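Local atomic coordinates of putative adhesin (PDB entry 3PET), a protein that is probably a lipoprotein of the bacterial cell surface that acts in adhesion, built as a right-handed beta-helix. Residues F21-T35 / K82-K96. Sequence-based numbering, arbitrary orientation.
Sequences FNKIDAGTVGNIYYT and KITITSPTLNGISFK. With ACT (acetate ion), chain D.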
loop_
_atom_site.group_PDB
_atom_site.type_symbol
_atom_site.label_atom_id
_atom_site.label_comp_id
_atom_site.label_asym_id
_atom_site.label_seq_id
_atom_site.Cartn_x
_atom_site.Cartn_y
_atom_site.Cartn_z
ATOM N N PHE A 21 -19.608 11.452 -20.963
ATOM C CA PHE A 21 -18.328 10.772 -20.802
ATOM C C PHE A 21 -18.602 9.321 -20.438
ATOM O O PHE A 21 -19.696 9.012 -19.941
ATOM C CB PHE A 21 -17.477 11.473 -19.694
ATOM C CG PHE A 21 -18.184 11.561 -18.360
ATOM C CD1 PHE A 21 -18.181 10.483 -17.481
ATOM C CD2 PHE A 21 -18.933 12.688 -18.025
ATOM C CE1 PHE A 21 -18.901 10.538 -16.284
ATOM C CE2 PHE A 21 -19.648 12.740 -16.825
ATOM C CZ PHE A 21 -19.628 11.668 -15.969
ATOM N N ASN A 22 -17.608 8.453 -20.632
ATOM C CA ASN A 22 -17.716 7.042 -20.239
ATOM C C ASN A 22 -16.486 6.645 -19.405
ATOM O O ASN A 22 -16.283 5.466 -19.111
ATOM C CB ASN A 22 -17.902 6.128 -21.464
ATOM C CG ASN A 22 -16.747 6.089 -22.431
ATOM O OD1 ASN A 22 -15.826 6.916 -22.423
ATOM N ND2 ASN A 22 -16.773 5.137 -23.314
ATOM N N LYS A 23 -15.672 7.644 -19.020
ATOM C CA LYS A 23 -14.472 7.452 -18.212
ATOM C C LYS A 23 -14.335 8.578 -17.210
ATOM O O LYS A 23 -14.730 9.710 -17.485
ATOM C CB LYS A 23 -13.190 7.356 -19.073
ATOM C CG LYS A 23 -13.107 6.125 -19.970
ATOM C CD LYS A 23 -11.832 6.102 -20.829
ATOM C CE LYS A 23 -11.765 7.058 -22.039
ATOM N NZ LYS A 23 -12.747 6.735 -23.132
ATOM N N ILE A 24 -13.773 8.252 -16.036
ATOM C CA ILE A 24 -13.539 9.199 -14.953
ATOM C C ILE A 24 -12.062 9.170 -14.614
ATOM O O ILE A 24 -11.491 8.085 -14.430
ATOM C CB ILE A 24 -14.416 8.895 -13.696
ATOM C CG1 ILE A 24 -15.942 8.965 -14.017
ATOM C CG2 ILE A 24 -14.040 9.845 -12.491
ATOM C CD1 ILE A 24 -16.800 8.101 -13.052
ATOM N N ASP A 25 -11.452 10.368 -14.501
ATOM C CA ASP A 25 -10.060 10.544 -14.095
ATOM C C ASP A 25 -10.062 11.596 -13.007
ATOM O O ASP A 25 -10.302 12.773 -13.289
ATOM C CB ASP A 25 -9.182 10.911 -15.300
ATOM C CG ASP A 25 -7.695 10.961 -15.004
ATOM O OD1 ASP A 25 -7.293 11.723 -14.104
ATOM O OD2 ASP A 25 -6.933 10.313 -15.726
ATOM N N ALA A 26 -9.843 11.174 -11.741
ATOM C CA ALA A 26 -9.970 12.099 -10.622
ATOM C C ALA A 26 -8.709 12.169 -9.737
ATOM O O ALA A 26 -8.183 11.130 -9.309
ATOM C CB ALA A 26 -11.183 11.710 -9.783
ATOM N N GLY A 27 -8.276 13.406 -9.471
ATOM C CA GLY A 27 -7.124 13.725 -8.626
ATOM C C GLY A 27 -7.548 14.664 -7.513
ATOM O O GLY A 27 -6.827 15.574 -7.123
ATOM N N THR A 28 -8.746 14.441 -7.002
ATOM C CA THR A 28 -9.348 15.281 -5.981
ATOM C C THR A 28 -9.267 14.661 -4.606
ATOM O O THR A 28 -8.837 13.508 -4.443
ATOM C CB THR A 28 -10.836 15.497 -6.359
ATOM O OG1 THR A 28 -11.392 14.224 -6.660
ATOM C CG2 THR A 28 -11.008 16.428 -7.539
ATOM N N VAL A 29 -9.733 15.427 -3.614
ATOM C CA VAL A 29 -9.883 14.979 -2.241
ATOM C C VAL A 29 -11.387 14.922 -1.972
ATOM O O VAL A 29 -12.073 15.929 -2.108
ATOM C CB VAL A 29 -9.130 15.822 -1.189
ATOM C CG1 VAL A 29 -9.350 15.235 0.203
ATOM C CG2 VAL A 29 -7.641 15.899 -1.504
ATOM N N GLY A 30 -11.883 13.765 -1.576
ATOM C CA GLY A 30 -13.301 13.586 -1.289
ATOM C C GLY A 30 -13.826 12.294 -1.851
ATOM O O GLY A 30 -13.248 11.738 -2.796
ATOM N N ASN A 31 -14.949 11.826 -1.290
ATOM C CA ASN A 31 -15.542 10.560 -1.702
ATOM C C ASN A 31 -16.342 10.741 -2.949
ATOM O O ASN A 31 -17.014 11.771 -3.125
ATOM C CB ASN A 31 -16.390 9.959 -0.580
ATOM C CG ASN A 31 -15.559 9.581 0.622
ATOM O OD1 ASN A 31 -14.408 9.168 0.510
ATOM N ND2 ASN A 31 -16.101 9.772 1.802
ATOM N N ILE A 32 -16.267 9.739 -3.825
ATOM C CA ILE A 32 -16.981 9.764 -5.104
ATOM C C ILE A 32 -18.047 8.686 -5.136
ATOM O O ILE A 32 -17.764 7.527 -4.809
ATOM C CB ILE A 32 -16.003 9.618 -6.295
ATOM C CG1 ILE A 32 -15.013 10.815 -6.335
ATOM C CG2 ILE A 32 -16.774 9.432 -7.634
ATOM C CD1 ILE A 32 -13.807 10.634 -7.275
ATOM N N TYR A 33 -19.260 9.062 -5.589
ATOM C CA TYR A 33 -20.376 8.133 -5.719
ATOM C C TYR A 33 -20.832 8.165 -7.164
ATOM O O TYR A 33 -21.347 9.185 -7.630
ATOM C CB TYR A 33 -21.528 8.497 -4.739
ATOM C CG TYR A 33 -21.143 8.339 -3.282
ATOM C CD1 TYR A 33 -20.490 9.364 -2.594
ATOM C CD2 TYR A 33 -21.352 7.136 -2.613
ATOM C CE1 TYR A 33 -20.095 9.205 -1.261
ATOM C CE2 TYR A 33 -20.988 6.978 -1.275
ATOM C CZ TYR A 33 -20.346 8.006 -0.608
ATOM O OH TYR A 33 -19.996 7.821 0.706
ATOM N N TYR A 34 -20.612 7.069 -7.886
ATOM C CA TYR A 34 -21.036 6.975 -9.274
ATOM C C TYR A 34 -22.363 6.198 -9.358
ATOM O O TYR A 34 -22.536 5.173 -8.694
ATOM C CB TYR A 34 -19.952 6.337 -10.175
ATOM C CG TYR A 34 -20.452 6.075 -11.580
ATOM C CD1 TYR A 34 -20.465 7.091 -12.541
ATOM C CD2 TYR A 34 -21.001 4.839 -11.928
ATOM C CE1 TYR A 34 -20.992 6.877 -13.815
ATOM C CE2 TYR A 34 -21.542 4.619 -13.197
ATOM C CZ TYR A 34 -21.538 5.643 -14.134
ATOM O OH TYR A 34 -22.089 5.431 -15.372
ATOM N N THR A 35 -23.276 6.696 -10.188
ATOM C CA THR A 35 -24.557 6.080 -10.494
ATOM C C THR A 35 -24.672 5.942 -12.010
ATOM O O THR A 35 -24.414 6.902 -12.736
ATOM C CB THR A 35 -25.740 6.914 -9.930
ATOM O OG1 THR A 35 -25.583 7.062 -8.518
ATOM C CG2 THR A 35 -27.124 6.260 -10.236
ATOM N N LYS A 82 -18.354 15.788 -1.068
ATOM C CA LYS A 82 -18.984 14.623 -1.708
ATOM C C LYS A 82 -19.132 14.906 -3.195
ATOM O O LYS A 82 -19.705 15.939 -3.580
ATOM C CB LYS A 82 -20.337 14.262 -1.071
ATOM C CG LYS A 82 -20.829 12.895 -1.510
ATOM C CD LYS A 82 -22.335 12.718 -1.427
ATOM C CE LYS A 82 -22.806 12.381 -0.039
ATOM N NZ LYS A 82 -24.265 12.098 0.009
ATOM N N ILE A 83 -18.585 14.012 -4.020
ATOM C CA ILE A 83 -18.648 14.135 -5.472
ATOM C C ILE A 83 -19.634 13.085 -5.987
ATOM O O ILE A 83 -19.422 11.900 -5.782
ATOM C CB ILE A 83 -17.225 14.002 -6.104
ATOM C CG1 ILE A 83 -16.277 15.113 -5.569
ATOM C CG2 ILE A 83 -17.301 14.011 -7.651
ATOM C CD1 ILE A 83 -14.734 14.801 -5.677
ATOM N N THR A 84 -20.712 13.523 -6.646
ATOM C CA THR A 84 -21.754 12.653 -7.165
ATOM C C THR A 84 -21.682 12.714 -8.682
ATOM O O THR A 84 -21.798 13.789 -9.281
ATOM C CB THR A 84 -23.105 13.062 -6.563
ATOM O OG1 THR A 84 -23.042 12.766 -5.169
ATOM C CG2 THR A 84 -24.281 12.301 -7.168
ATOM N N ILE A 85 -21.446 11.546 -9.302
ATOM C CA ILE A 85 -21.278 11.447 -10.754
ATOM C C ILE A 85 -22.323 10.482 -11.348
ATOM O O ILE A 85 -22.598 9.427 -10.777
ATOM C CB ILE A 85 -19.828 10.978 -11.093
ATOM C CG1 ILE A 85 -18.743 11.805 -10.350
ATOM C CG2 ILE A 85 -19.580 10.980 -12.622
ATOM C CD1 ILE A 85 -17.230 11.396 -10.674
ATOM N N THR A 86 -22.907 10.853 -12.488
ATOM C CA THR A 86 -23.834 9.966 -13.173
ATOM C C THR A 86 -23.674 10.123 -14.669
ATOM O O THR A 86 -23.480 11.227 -15.180
ATOM C CB THR A 86 -25.315 10.066 -12.698
ATOM O OG1 THR A 86 -26.095 9.100 -13.421
ATOM C CG2 THR A 86 -25.914 11.421 -12.850
ATOM N N SER A 87 -23.744 8.982 -15.362
ATOM C CA SER A 87 -23.673 8.907 -16.813
ATOM C C SER A 87 -24.386 7.628 -17.295
ATOM O O SER A 87 -24.517 6.694 -16.505
ATOM C CB SER A 87 -22.219 8.935 -17.282
ATOM O OG SER A 87 -21.556 7.724 -16.941
ATOM N N PRO A 88 -24.834 7.547 -18.574
ATOM C CA PRO A 88 -25.481 6.308 -19.047
ATOM C C PRO A 88 -24.521 5.100 -19.099
ATOM O O PRO A 88 -24.968 3.963 -18.927
ATOM C CB PRO A 88 -25.965 6.690 -20.453
ATOM C CG PRO A 88 -26.110 8.196 -20.404
ATOM C CD PRO A 88 -24.877 8.588 -19.622
ATOM N N THR A 89 -23.212 5.333 -19.367
ATOM C CA THR A 89 -22.232 4.263 -19.476
ATOM C C THR A 89 -20.946 4.589 -18.725
ATOM O O THR A 89 -20.619 5.765 -18.550
ATOM C CB THR A 89 -21.887 3.934 -20.963
ATOM O OG1 THR A 89 -21.180 5.028 -21.550
ATOM C CG2 THR A 89 -23.103 3.523 -21.806
ATOM N N LEU A 90 -20.193 3.540 -18.331
ATOM C CA LEU A 90 -18.890 3.696 -17.698
ATOM C C LEU A 90 -17.986 2.531 -18.066
ATOM O O LEU A 90 -18.349 1.370 -17.835
ATOM C CB LEU A 90 -18.983 3.844 -16.170
ATOM C CG LEU A 90 -17.689 4.329 -15.480
ATOM C CD1 LEU A 90 -17.409 5.805 -15.788
ATOM C CD2 LEU A 90 -17.763 4.108 -13.996
ATOM N N ASN A 91 -16.799 2.853 -18.637
ATOM C CA ASN A 91 -15.790 1.878 -19.054
ATOM C C ASN A 91 -14.477 2.005 -18.287
ATOM O O ASN A 91 -13.645 1.112 -18.374
ATOM C CB ASN A 91 -15.500 2.029 -20.554
ATOM C CG ASN A 91 -16.692 1.657 -21.390
ATOM O OD1 ASN A 91 -17.223 2.487 -22.104
ATOM N ND2 ASN A 91 -17.185 0.427 -21.260
ATOM N N GLY A 92 -14.271 3.121 -17.593
ATOM C CA GLY A 92 -13.018 3.310 -16.884
ATOM C C GLY A 92 -13.062 4.270 -15.727
ATOM O O GLY A 92 -13.762 5.285 -15.766
ATOM N N ILE A 93 -12.304 3.923 -14.677
ATOM C CA ILE A 93 -12.075 4.771 -13.513
ATOM C C ILE A 93 -10.589 4.795 -13.271
ATOM O O ILE A 93 -9.982 3.747 -13.028
ATOM C CB ILE A 93 -12.855 4.393 -12.205
ATOM C CG1 ILE A 93 -14.389 4.316 -12.438
ATOM C CG2 ILE A 93 -12.538 5.429 -11.072
ATOM C CD1 ILE A 93 -15.154 3.628 -11.303
ATOM N N SER A 94 -10.005 5.984 -13.326
ATOM C CA SER A 94 -8.609 6.225 -12.959
ATOM C C SER A 94 -8.622 7.150 -11.748
ATOM O O SER A 94 -9.063 8.300 -11.860
ATOM C CB SER A 94 -7.835 6.827 -14.121
ATOM O OG SER A 94 -6.500 7.002 -13.687
ATOM N N PHE A 95 -8.270 6.620 -10.570
ATOM C CA PHE A 95 -8.336 7.418 -9.355
ATOM C C PHE A 95 -6.945 7.682 -8.815
ATOM O O PHE A 95 -6.193 6.746 -8.558
ATOM C CB PHE A 95 -9.243 6.765 -8.288
ATOM C CG PHE A 95 -9.417 7.627 -7.053
ATOM C CD1 PHE A 95 -10.317 8.684 -7.044
ATOM C CD2 PHE A 95 -8.692 7.371 -5.898
ATOM C CE1 PHE A 95 -10.492 9.464 -5.899
ATOM C CE2 PHE A 95 -8.844 8.172 -4.764
ATOM C CZ PHE A 95 -9.737 9.216 -4.778
ATOM N N LYS A 96 -6.617 8.977 -8.627
ATOM C CA LYS A 96 -5.307 9.422 -8.168
ATOM C C LYS A 96 -5.420 10.457 -7.042
ATOM O O LYS A 96 -4.548 11.291 -6.920
ATOM C CB LYS A 96 -4.494 10.023 -9.341
ATOM C CG LYS A 96 -4.358 9.128 -10.576
ATOM C CD LYS A 96 -3.649 9.844 -11.716
ATOM C CE LYS A 96 -4.602 10.284 -12.800
ATOM N NZ LYS A 96 -4.419 9.496 -14.052
HETATM C C ACT D . -11.070 18.924 -2.897
HETATM O O ACT D . -11.818 18.397 -2.061
HETATM O OXT ACT D . -10.417 18.228 -3.640
HETATM C CH3 ACT D . -10.946 20.438 -2.975
HETATM O O HOH W 1 -21.911 7.483 -20.977
#
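In the right-handed beta-helix, the turn formed by 21-35 is inserted between the two strands of 82-96: strand 82-87 flanks strand 31-35 on one side along the helix axis, and strand 92-95 flanks strand 23-26 on the other, both parallel. Between strands 23-26 and 92-95, Ile24 N bonds to Gly92 O, Ser94 N to Ile24 O and Lys96 N to Ala26 O; between strands 31-35 and 82-87, Tyr33 O accepts from Ile85 N. The inward side chains from both sheet faces of the helix meet in its core, where Ile85 gathers several of them. Its CD1 meets Ile32 CG2 at 3.6 Å and, tip to tip, Ile24 CG2 at 4.0 Å, while its CG2 reaches the edge of the Phe21 ring at CZ, 3.4 Å away. Near the Gly30 end, Ile32 CD1 packs at the edge of the Phe95 ring, 3.8 Å from CE1. On the outer surface Asp25 OD2 forms a salt bridge with Lys96 NZ (3.1 Å), approached on its syn side but 32° out of the carboxylate plane. The bend 88-91 and its flanks meet the buried Tyr34, with Leu90 CD2 over the centre of one ring face and Ser87 OG at the edge. With CG anti to the backbone N (chi1 173°), this ring extends toward the bend. Its OH donates to Ser87 OG at 2.8 Å, and Ser87 OG in turn donates a hydrogen bond to Thr89 O at 2.7 Å, from above the carbonyl plane.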